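Local structure of 4-methyl-5(B-hydroxyethyl)-thiazole monophosphate biosynthesis enzyme (Vibrio cholerae O1 biovar El Tor, 3OT1) at residues Arg128-Cys131 with Phe135-His138; Ser141-Arg146 with Cys150-Gln155; Val33-Gln38 with Ala172-Leu177; Val29-Arg34 with Gln184-Pro189. The protein is of unknown function but belongs to the DJ-1/PfpI family and may take part in the biosynthesis of thiazole monophosphate. All coordinates share one frame; numbering follows the deposited sequence. Where two conformers were deposited one is given.

Contact 1 of 4, residues Arg128-Cys131 with Phe135-His138; sequences RMTC and FFDH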
# COMPACT_ATOMS: atom_id res chain seq x y z
N ARG A 128 -20.90 -9.69 13.21
CA ARG A 128 -20.28 -10.41 12.10
C ARG A 128 -19.00 -9.68 11.72
O ARG A 128 -18.99 -8.44 11.64
CB ARG A 128 -21.21 -10.47 10.90
CG ARG A 128 -22.47 -11.26 11.13
CD ARG A 128 -23.14 -11.69 9.85
NE ARG A 128 -22.23 -12.43 8.97
CZ ARG A 128 -21.87 -13.71 9.10
NH1 ARG A 128 -21.04 -14.25 8.20
NH2 ARG A 128 -22.32 -14.47 10.10
N MSE A 129 -17.93 -10.44 11.48
CA MSE A 129 -16.66 -9.87 11.08
C MSE A 129 -15.82 -10.87 10.35
O MSE A 129 -15.96 -12.08 10.53
CB MSE A 129 -15.89 -9.30 12.27
CG MSE A 129 -15.52 -10.34 13.32
SE MSE A 129 -14.65 -9.58 14.87
CE MSE A 129 -16.15 -8.71 15.68
N THR A 130 -14.91 -10.32 9.55
CA THR A 130 -13.85 -11.10 8.94
C THR A 130 -12.51 -10.64 9.52
O THR A 130 -12.44 -9.73 10.36
CB THR A 130 -13.86 -11.02 7.40
OG1 THR A 130 -13.07 -12.07 6.86
CG2 THR A 130 -13.36 -9.70 6.85
N CYS A 131 -11.45 -11.32 9.12
CA CYS A 131 -10.08 -11.02 9.55
C CYS A 131 -9.15 -11.75 8.62
O CYS A 131 -9.59 -12.39 7.66
CB CYS A 131 -9.86 -11.44 11.01
SG CYS A 131 -10.00 -13.18 11.37
N PHE A 135 -6.11 -16.20 10.93
CA PHE A 135 -6.71 -15.96 12.23
C PHE A 135 -8.23 -16.22 12.28
O PHE A 135 -8.87 -15.90 13.28
CB PHE A 135 -6.37 -14.53 12.72
CG PHE A 135 -4.92 -14.35 13.05
CD1 PHE A 135 -4.43 -14.74 14.27
CD2 PHE A 135 -4.04 -13.86 12.10
CE1 PHE A 135 -3.09 -14.61 14.56
CE2 PHE A 135 -2.69 -13.72 12.39
CZ PHE A 135 -2.21 -14.10 13.62
N PHE A 136 -8.78 -16.83 11.23
CA PHE A 136 -10.23 -17.11 11.21
C PHE A 136 -10.68 -17.88 12.45
O PHE A 136 -11.80 -17.70 12.93
CB PHE A 136 -10.60 -17.95 9.99
CG PHE A 136 -10.72 -17.19 8.68
CD1 PHE A 136 -10.88 -15.82 8.57
CD2 PHE A 136 -10.78 -17.95 7.51
CE1 PHE A 136 -11.03 -15.25 7.31
CE2 PHE A 136 -10.93 -17.37 6.28
CZ PHE A 136 -11.08 -16.03 6.18
N ASP A 137 -9.80 -18.73 12.96
CA ASP A 137 -10.15 -19.57 14.10
C ASP A 137 -10.36 -18.80 15.41
O ASP A 137 -10.84 -19.36 16.39
CB ASP A 137 -9.15 -20.73 14.25
CG ASP A 137 -7.74 -20.28 14.66
OD1 ASP A 137 -6.98 -21.17 15.09
OD2 ASP A 137 -7.38 -19.08 14.57
N HIS A 138 -10.00 -17.51 15.42
CA HIS A 138 -10.24 -16.66 16.58
C HIS A 138 -11.66 -16.09 16.65
O HIS A 138 -12.06 -15.54 17.66
CB HIS A 138 -9.29 -15.47 16.54
CG HIS A 138 -7.88 -15.80 16.92
ND1 HIS A 138 -7.16 -16.83 16.35
CD2 HIS A 138 -7.05 -15.20 17.80
CE1 HIS A 138 -5.95 -16.87 16.89
NE2 HIS A 138 -5.86 -15.89 17.77
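Thr130 OG1 is gripped by several groups while it lies 3.8 Å from Phe136 CE1. It donates a hydrogen bond to Ser145 O, and weaker bonds link it to Gln161 NE2 and Gln147 O. Thr130 and the Phe136 side chain run side by side in the same direction. Cys131 meets both Phe135 and Phe136. Cys131 O sits 3.2 Å from Phe136 CE1, obliquely to the ring. Its SG is placed between the backbone N and the carbonyl carbon (chi1 63°). That torsion sets Cys131 SG 3.9 Å from Phe136 CD1, at the ring edge, a sulfur-aromatic contact. Cys131 SG comes within 3.5 Å of Phe135 O. This carbonyl also accepts the hydrogen bond from His138 N that tightens the 3-10 turn. The Phe135 ring leads away from Cys131 and puts CD1 3.7 Å above the plane of the His138 ring, offset toward its rim. His138 ND1 bonds to Asp137 OD2 at 2.9 Å, in the imidazole plane but above the carboxylate plane. Around the turn, Cys131 packs on Pro114 and Phe135 on Ala115, both of helix 113-119. Thr130 N bonds to Thr159 OG1 of strand 157-160, and the Thr130 side chain touches Cys150 of strand 149-152.

Contact 2 of 4, residues Ser141-Arg146 with Cys150-Gln155; sequences SERLSR and CYYATQ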
# COMPACT_ATOMS: atom_id res chain seq x y z
N SER A 141 -17.49 -19.14 15.14
CA SER A 141 -17.78 -19.68 13.82
C SER A 141 -19.07 -19.13 13.21
O SER A 141 -19.13 -18.92 12.00
CB SER A 141 -17.82 -21.21 13.88
OG SER A 141 -18.78 -21.64 14.83
N GLU A 142 -20.09 -18.91 14.04
CA GLU A 142 -21.38 -18.43 13.56
C GLU A 142 -21.34 -16.94 13.20
O GLU A 142 -22.22 -16.47 12.50
CB GLU A 142 -22.48 -18.73 14.60
CG GLU A 142 -23.92 -18.42 14.13
CD GLU A 142 -24.33 -16.97 14.38
OE1 GLU A 142 -25.26 -16.49 13.69
OE2 GLU A 142 -23.71 -16.31 15.24
N ARG A 143 -20.31 -16.22 13.66
CA ARG A 143 -20.15 -14.78 13.35
C ARG A 143 -19.10 -14.52 12.27
O ARG A 143 -18.98 -13.39 11.80
CB ARG A 143 -19.75 -14.02 14.61
CG ARG A 143 -20.76 -14.06 15.77
CD ARG A 143 -21.92 -13.11 15.56
NE ARG A 143 -22.97 -13.63 14.68
CZ ARG A 143 -23.94 -12.91 14.11
NH1 ARG A 143 -24.85 -13.52 13.35
NH2 ARG A 143 -24.03 -11.60 14.30
N LEU A 144 -18.32 -15.53 11.91
CA LEU A 144 -17.24 -15.34 10.93
C LEU A 144 -17.79 -15.11 9.53
O LEU A 144 -18.57 -15.91 9.03
CB LEU A 144 -16.31 -16.56 10.91
CG LEU A 144 -15.16 -16.49 9.89
CD1 LEU A 144 -14.14 -15.38 10.19
CD2 LEU A 144 -14.50 -17.87 9.86
N SER A 145 -17.35 -14.02 8.91
CA SER A 145 -17.53 -13.79 7.50
C SER A 145 -16.24 -14.13 6.75
O SER A 145 -15.14 -13.81 7.23
CB SER A 145 -17.84 -12.32 7.29
OG SER A 145 -17.88 -12.03 5.91
N ARG A 146 -16.38 -14.72 5.56
CA ARG A 146 -15.27 -14.93 4.65
C ARG A 146 -15.29 -13.94 3.49
O ARG A 146 -14.58 -14.12 2.51
CB ARG A 146 -15.25 -16.36 4.12
CG ARG A 146 -14.96 -17.37 5.22
CD ARG A 146 -15.11 -18.82 4.76
NE ARG A 146 -14.71 -19.73 5.83
CZ ARG A 146 -15.46 -20.05 6.88
NH1 ARG A 146 -14.99 -20.89 7.79
NH2 ARG A 146 -16.68 -19.55 7.02
N CYS A 150 -16.28 -7.05 4.94
CA CYS A 150 -17.51 -7.34 5.67
C CYS A 150 -18.00 -6.10 6.42
O CYS A 150 -17.29 -5.56 7.29
CB CYS A 150 -17.25 -8.46 6.67
SG CYS A 150 -18.66 -8.82 7.77
N TYR A 151 -19.21 -5.63 6.12
CA TYR A 151 -19.85 -4.56 6.86
C TYR A 151 -20.98 -5.12 7.72
O TYR A 151 -21.82 -5.87 7.22
CB TYR A 151 -20.39 -3.49 5.91
CG TYR A 151 -21.03 -2.34 6.67
CD1 TYR A 151 -20.31 -1.66 7.64
CD2 TYR A 151 -22.33 -1.93 6.43
CE1 TYR A 151 -20.84 -0.61 8.36
CE2 TYR A 151 -22.87 -0.84 7.14
CZ TYR A 151 -22.11 -0.20 8.10
OH TYR A 151 -22.61 0.84 8.85
N TYR A 152 -20.94 -4.79 9.00
CA TYR A 152 -21.98 -5.17 9.95
C TYR A 152 -22.63 -3.89 10.49
O TYR A 152 -22.11 -3.22 11.38
CB TYR A 152 -21.38 -6.02 11.08
CG TYR A 152 -22.41 -6.57 12.02
CD1 TYR A 152 -23.31 -7.53 11.60
CD2 TYR A 152 -22.50 -6.10 13.32
CE1 TYR A 152 -24.28 -8.03 12.47
CE2 TYR A 152 -23.45 -6.62 14.18
CZ TYR A 152 -24.33 -7.57 13.75
OH TYR A 152 -25.28 -8.06 14.63
N ALA A 153 -23.77 -3.54 9.91
CA ALA A 153 -24.35 -2.23 10.12
C ALA A 153 -24.80 -2.00 11.56
O ALA A 153 -24.69 -0.90 12.06
CB ALA A 153 -25.52 -2.00 9.16
N THR A 154 -25.29 -3.05 12.20
CA THR A 154 -25.86 -2.96 13.54
C THR A 154 -24.90 -2.35 14.57
O THR A 154 -25.32 -1.65 15.49
CB THR A 154 -26.35 -4.38 14.02
OG1 THR A 154 -27.28 -4.93 13.07
CG2 THR A 154 -26.99 -4.33 15.39
N GLN A 155 -23.61 -2.61 14.40
CA GLN A 155 -22.59 -2.06 15.28
C GLN A 155 -21.61 -1.16 14.52
O GLN A 155 -20.51 -0.88 15.00
CB GLN A 155 -21.85 -3.18 16.02
CG GLN A 155 -22.74 -3.93 17.01
CD GLN A 155 -21.96 -4.94 17.81
OE1 GLN A 155 -20.86 -4.65 18.28
NE2 GLN A 155 -22.52 -6.13 17.99
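Cys150 meets Ser145 first, with SG 3.6 Å from Ser145 CB. Its SG is anti to the backbone N (chi1 174°) and lies alongside the serine side chain. Ser145 OG is 3.7 Å from Cys150 CB, but its hydrogen bond goes to Gln147 OE1. Tyr151 turns to the far side of the strand and packs on Leu158. Tyr152 faces the loop again. Its OH reaches the edge of the Arg143 guanidinium, 3.8 Å from NH2 and near the group's plane. The two flat groups stand almost perpendicular, 88° apart, and no hydrogen bond joins them. Arg143 is held by others. Bends at chi2 and chi3 fold its chain so that it grips Glu142 side-on, with Arg143 NE to OE2 at 2.8 Å and NH1 to OE1 at 3.0 Å. NH2 bonds to Gly126 O. Three hydrogen bonds, to two groups, hold the guanidinium beside the tyrosine. Past the strand, Thr154 N lies near the rim of one face of the Tyr152 ring, and Gln155 NE2 bonds to Val125 O. Loop 141-146 thus packs beside the outermost strand 149-152, which forms a beta hairpin with strand 157-160 at the edge of the mixed sheet of this DJ-1/PfpI-family protein.

Contact 3 of 4, residues Val33-Gln38 with Ala172-Leu177; sequences VRAGFQ and AMIALL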
# COMPACT_ATOMS: atom_id res chain seq x y z
N VAL A 33 -7.17 10.11 1.93
CA VAL A 33 -6.76 11.45 1.55
C VAL A 33 -7.21 11.78 0.11
O VAL A 33 -7.63 12.91 -0.18
CB VAL A 33 -5.23 11.63 1.76
CG1 VAL A 33 -4.76 12.92 1.13
CG2 VAL A 33 -4.92 11.62 3.26
N ARG A 34 -7.16 10.81 -0.78
CA ARG A 34 -7.64 10.98 -2.13
C ARG A 34 -9.11 11.34 -2.19
O ARG A 34 -9.58 11.98 -3.14
CB ARG A 34 -7.39 9.72 -2.98
CG ARG A 34 -5.92 9.50 -3.35
CD ARG A 34 -5.72 8.12 -3.92
NE ARG A 34 -4.36 7.92 -4.42
CZ ARG A 34 -3.99 7.78 -5.69
NH1 ARG A 34 -4.87 7.80 -6.67
NH2 ARG A 34 -2.70 7.59 -5.93
N ALA A 35 -9.85 10.87 -1.19
CA ALA A 35 -11.28 11.13 -1.06
C ALA A 35 -11.59 12.43 -0.34
O ALA A 35 -12.76 12.71 -0.07
CB ALA A 35 -11.96 9.96 -0.33
N GLY A 36 -10.58 13.24 -0.04
CA GLY A 36 -10.80 14.54 0.57
C GLY A 36 -10.94 14.49 2.08
O GLY A 36 -11.33 15.47 2.70
N PHE A 37 -10.62 13.35 2.70
CA PHE A 37 -10.74 13.23 4.13
C PHE A 37 -9.47 13.81 4.81
O PHE A 37 -8.38 13.86 4.21
CB PHE A 37 -11.01 11.76 4.53
CG PHE A 37 -12.32 11.14 3.96
CD1 PHE A 37 -13.29 11.88 3.29
CD2 PHE A 37 -12.58 9.80 4.17
CE1 PHE A 37 -14.47 11.27 2.82
CE2 PHE A 37 -13.74 9.19 3.71
CZ PHE A 37 -14.69 9.92 3.05
N GLN A 38 -9.64 14.27 6.04
CA GLN A 38 -8.53 14.68 6.88
C GLN A 38 -8.15 13.51 7.76
O GLN A 38 -8.92 13.10 8.63
CB GLN A 38 -8.93 15.88 7.74
CG GLN A 38 -9.18 17.18 6.95
CD GLN A 38 -7.90 17.76 6.33
OE1 GLN A 38 -7.80 17.95 5.11
NE2 GLN A 38 -6.91 18.03 7.17
N ALA A 172 -14.39 0.94 0.46
CA ALA A 172 -15.67 0.68 1.13
C ALA A 172 -15.90 1.68 2.26
O ALA A 172 -17.02 2.14 2.47
CB ALA A 172 -15.68 -0.73 1.69
N MSE A 173 -14.84 2.04 2.99
CA MSE A 173 -14.96 3.08 4.01
C MSE A 173 -15.46 4.38 3.41
O MSE A 173 -16.35 5.02 3.96
CB MSE A 173 -13.62 3.35 4.69
CG MSE A 173 -13.10 2.34 5.66
SE MSE A 173 -11.50 2.92 6.55
CE MSE A 173 -12.31 4.16 7.22
N ILE A 174 -14.88 4.78 2.29
CA ILE A 174 -15.34 5.99 1.61
C ILE A 174 -16.80 5.88 1.21
O ILE A 174 -17.58 6.82 1.41
CB ILE A 174 -14.47 6.30 0.38
CG1 ILE A 174 -13.04 6.64 0.78
CG2 ILE A 174 -15.06 7.48 -0.42
CD1 ILE A 174 -12.03 6.46 -0.37
N ALA A 175 -17.18 4.74 0.64
CA ALA A 175 -18.57 4.54 0.23
C ALA A 175 -19.52 4.71 1.42
O ALA A 175 -20.56 5.38 1.29
CB ALA A 175 -18.75 3.20 -0.44
N LEU A 176 -19.16 4.15 2.57
CA LEU A 176 -20.00 4.24 3.77
C LEU A 176 -20.07 5.65 4.32
O LEU A 176 -21.13 6.11 4.75
CB LEU A 176 -19.48 3.30 4.86
CG LEU A 176 -19.70 1.82 4.58
CD1 LEU A 176 -18.85 0.97 5.48
CD2 LEU A 176 -21.17 1.43 4.71
N LEU A 177 -18.94 6.34 4.33
CA LEU A 177 -18.85 7.66 4.98
C LEU A 177 -19.35 8.80 4.08
O LEU A 177 -19.86 9.79 4.58
CB LEU A 177 -17.42 7.95 5.42
CG LEU A 177 -16.92 7.10 6.58
CD1 LEU A 177 -15.42 7.24 6.75
CD2 LEU A 177 -17.66 7.46 7.86
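Ala35 and Phe37, just past helix 22-34, pack against Ile174 and Leu177 of helix 166-178 in a buried apolar contact. It joins the C-terminal end of one helix to the flank of another. Ile174 touches both residues of the other segment. Its CD1 is 3.5 Å from Ala35 CB, and both CG1 and CG2 also lie within 4.0 Å of that methyl. CG1 is anti to the carbonyl carbon (chi1 -65°), which brings this branch to both partners, since Ile174 CG1 also lies 3.9 Å from Phe37 CE2. Leu177 CD1 lies 4.0 Å from Phe37 CE2. Both aliphatic chains approach the ring obliquely. Phe37 was modelled in two conformers, and these distances belong to one of them. In that conformer Ala35 CB sits over the centre of one face of the Phe37 ring, 4.1 Å above the plane. Between the two residues the helix ends in a Schellman motif. Gly36 N bonds to Val33 O at 3.0 Å, and Phe37 N bonds to Leu32 O. Gly36 takes the positive phi of the motif (84°), which reverses the chain toward strand 38-43. No hydrogen bond crosses between the segments, so their direct contact is held by close apolar packing, without directional polar bonds.

Contact 4 of 4, residues Val29-Arg34 with Gln184-Pro189; sequences VDTLVR and QHVAAP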
# COMPACT_ATOMS: atom_id res chain seq x y z
N VAL A 29 -4.46 5.35 4.57
CA VAL A 29 -4.28 6.79 4.68
C VAL A 29 -4.38 7.46 3.30
O VAL A 29 -5.10 8.42 3.11
CB VAL A 29 -2.94 7.13 5.35
CG1 VAL A 29 -2.67 8.62 5.26
CG2 VAL A 29 -2.93 6.66 6.82
N ASP A 30 -3.62 6.94 2.35
CA ASP A 30 -3.54 7.53 1.00
C ASP A 30 -4.93 7.54 0.36
O ASP A 30 -5.39 8.57 -0.14
CB ASP A 30 -2.50 6.72 0.20
CG ASP A 30 -2.23 7.22 -1.18
OD1 ASP A 30 -3.11 7.73 -1.88
OD2 ASP A 30 -1.05 7.03 -1.57
N THR A 31 -5.62 6.41 0.38
CA THR A 31 -6.92 6.32 -0.26
C THR A 31 -7.91 7.29 0.35
O THR A 31 -8.67 7.96 -0.36
CB THR A 31 -7.44 4.87 -0.24
OG1 THR A 31 -6.49 4.02 -0.89
CG2 THR A 31 -8.76 4.73 -0.97
N LEU A 32 -7.91 7.40 1.67
CA LEU A 32 -8.82 8.35 2.31
C LEU A 32 -8.46 9.80 2.01
O LEU A 32 -9.36 10.61 1.84
CB LEU A 32 -8.87 8.08 3.82
CG LEU A 32 -9.49 6.76 4.24
CD1 LEU A 32 -9.21 6.45 5.71
CD2 LEU A 32 -10.97 6.78 3.95
N VAL A 33 -7.17 10.11 1.93
CA VAL A 33 -6.76 11.45 1.55
C VAL A 33 -7.21 11.78 0.11
O VAL A 33 -7.63 12.91 -0.18
CB VAL A 33 -5.23 11.63 1.76
CG1 VAL A 33 -4.76 12.92 1.13
CG2 VAL A 33 -4.92 11.62 3.26
N ARG A 34 -7.16 10.81 -0.78
CA ARG A 34 -7.64 10.98 -2.13
C ARG A 34 -9.11 11.34 -2.19
O ARG A 34 -9.58 11.98 -3.14
CB ARG A 34 -7.39 9.72 -2.98
CG ARG A 34 -5.92 9.50 -3.35
CD ARG A 34 -5.72 8.12 -3.92
NE ARG A 34 -4.36 7.92 -4.42
CZ ARG A 34 -3.99 7.78 -5.69
NH1 ARG A 34 -4.87 7.80 -6.67
NH2 ARG A 34 -2.70 7.59 -5.93
N GLN A 184 -16.46 5.69 -6.11
CA GLN A 184 -16.23 5.31 -7.51
C GLN A 184 -15.25 6.26 -8.18
O GLN A 184 -14.38 5.82 -8.95
CB GLN A 184 -17.53 5.29 -8.29
CG GLN A 184 -18.47 4.19 -7.88
CD GLN A 184 -19.84 4.35 -8.54
OE1 GLN A 184 -20.42 5.45 -8.56
NE2 GLN A 184 -20.36 3.28 -9.09
N HIS A 185 -15.38 7.55 -7.92
CA HIS A 185 -14.50 8.53 -8.52
C HIS A 185 -13.08 8.36 -8.02
O HIS A 185 -12.15 8.53 -8.80
CB HIS A 185 -15.02 9.95 -8.28
CG HIS A 185 -16.16 10.35 -9.17
ND1 HIS A 185 -15.99 11.19 -10.25
CD2 HIS A 185 -17.46 9.99 -9.17
CE1 HIS A 185 -17.16 11.37 -10.84
NE2 HIS A 185 -18.06 10.64 -10.22
N VAL A 186 -12.91 8.03 -6.74
CA VAL A 186 -11.58 7.81 -6.18
C VAL A 186 -10.99 6.49 -6.70
O VAL A 186 -9.79 6.39 -6.96
CB VAL A 186 -11.65 7.85 -4.63
CG1 VAL A 186 -10.33 7.36 -3.99
CG2 VAL A 186 -12.02 9.25 -4.17
N ALA A 187 -11.83 5.48 -6.86
CA ALA A 187 -11.36 4.18 -7.32
C ALA A 187 -10.87 4.18 -8.76
O ALA A 187 -9.95 3.45 -9.10
CB ALA A 187 -12.47 3.12 -7.17
N ALA A 188 -11.49 4.95 -9.63
CA ALA A 188 -11.22 4.82 -11.06
C ALA A 188 -9.71 4.96 -11.39
O ALA A 188 -9.15 4.10 -12.09
CB ALA A 188 -12.08 5.82 -11.85
N PRO A 189 -9.03 5.99 -10.87
CA PRO A 189 -7.58 6.12 -11.16
C PRO A 189 -6.66 5.13 -10.53
O PRO A 189 -5.45 5.15 -10.78
CB PRO A 189 -7.22 7.47 -10.53
CG PRO A 189 -8.46 8.15 -10.34
CD PRO A 189 -9.54 7.16 -10.14
O HOH W 1 -3.76 6.81 -9.33
O HOH W 2 -7.71 8.23 -6.67
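Val186 lays one methyl on the side chain and the other on the backbone of Arg34. Its CG1 is anti to the backbone N (chi1 170°) and lies 3.9 Å from Arg34 CB. This torsion turns the other methyl, CG2, onto Arg34 O at 3.8 Å. Val186 CG1 also lies 4.0 Å from Thr31 O, with Thr31 CG2 slightly farther; Thr31 OG1 itself bonds to Ile27 O. Arg34 starts with CG anti to the carbonyl carbon (chi1 -72°) and then runs extended to NE. There Arg34 NE makes a salt bridge to Asp30 OD1 at 2.8 Å. OD1 lies in the guanidinium plane and is met on its syn side, 21° out of the carboxylate plane. With the bonds of NH1 and NH2 this probably limits rotation of the group. NH1 then faces the other segment and donates to two waters. One water passes the bond to Pro189 O at 2.8 Å, the other to Val186 O at 2.8 Å. NH2 makes a salt bridge to an acidic side chain of a neighbouring subunit. Within the chain, Thr31 packs on helix 166-178, Leu32 on Val39 of strand 38-43, and Ala187 on helix 194-201.

Overall arrangement
The contacts form two groups. Contacts 1 and 2 lie in series along the chain, with centres 9 Å apart, and are nested inside the loops that contacts 3 and 4 close. Contact 2 includes strand 149-152, an outermost strand of the seven-stranded mixed sheet. Contacts 3 and 4 share Val33 and Arg34, and their centres are 7 Å apart. There helices 22-34, 166-178 and 180-187 pack together, across the chain's centre from contact 1. Contacts 1 and 4 lie 27 Å apart between centres. Tyr151 touching Leu176 links contact 2 to contact 3. Both contacts 3 and 4 reach the neighbouring subunit through Val33 and Arg34. Contacts 3 and 4 thus join parts of the DJ-1/PfpI fold far apart in sequence.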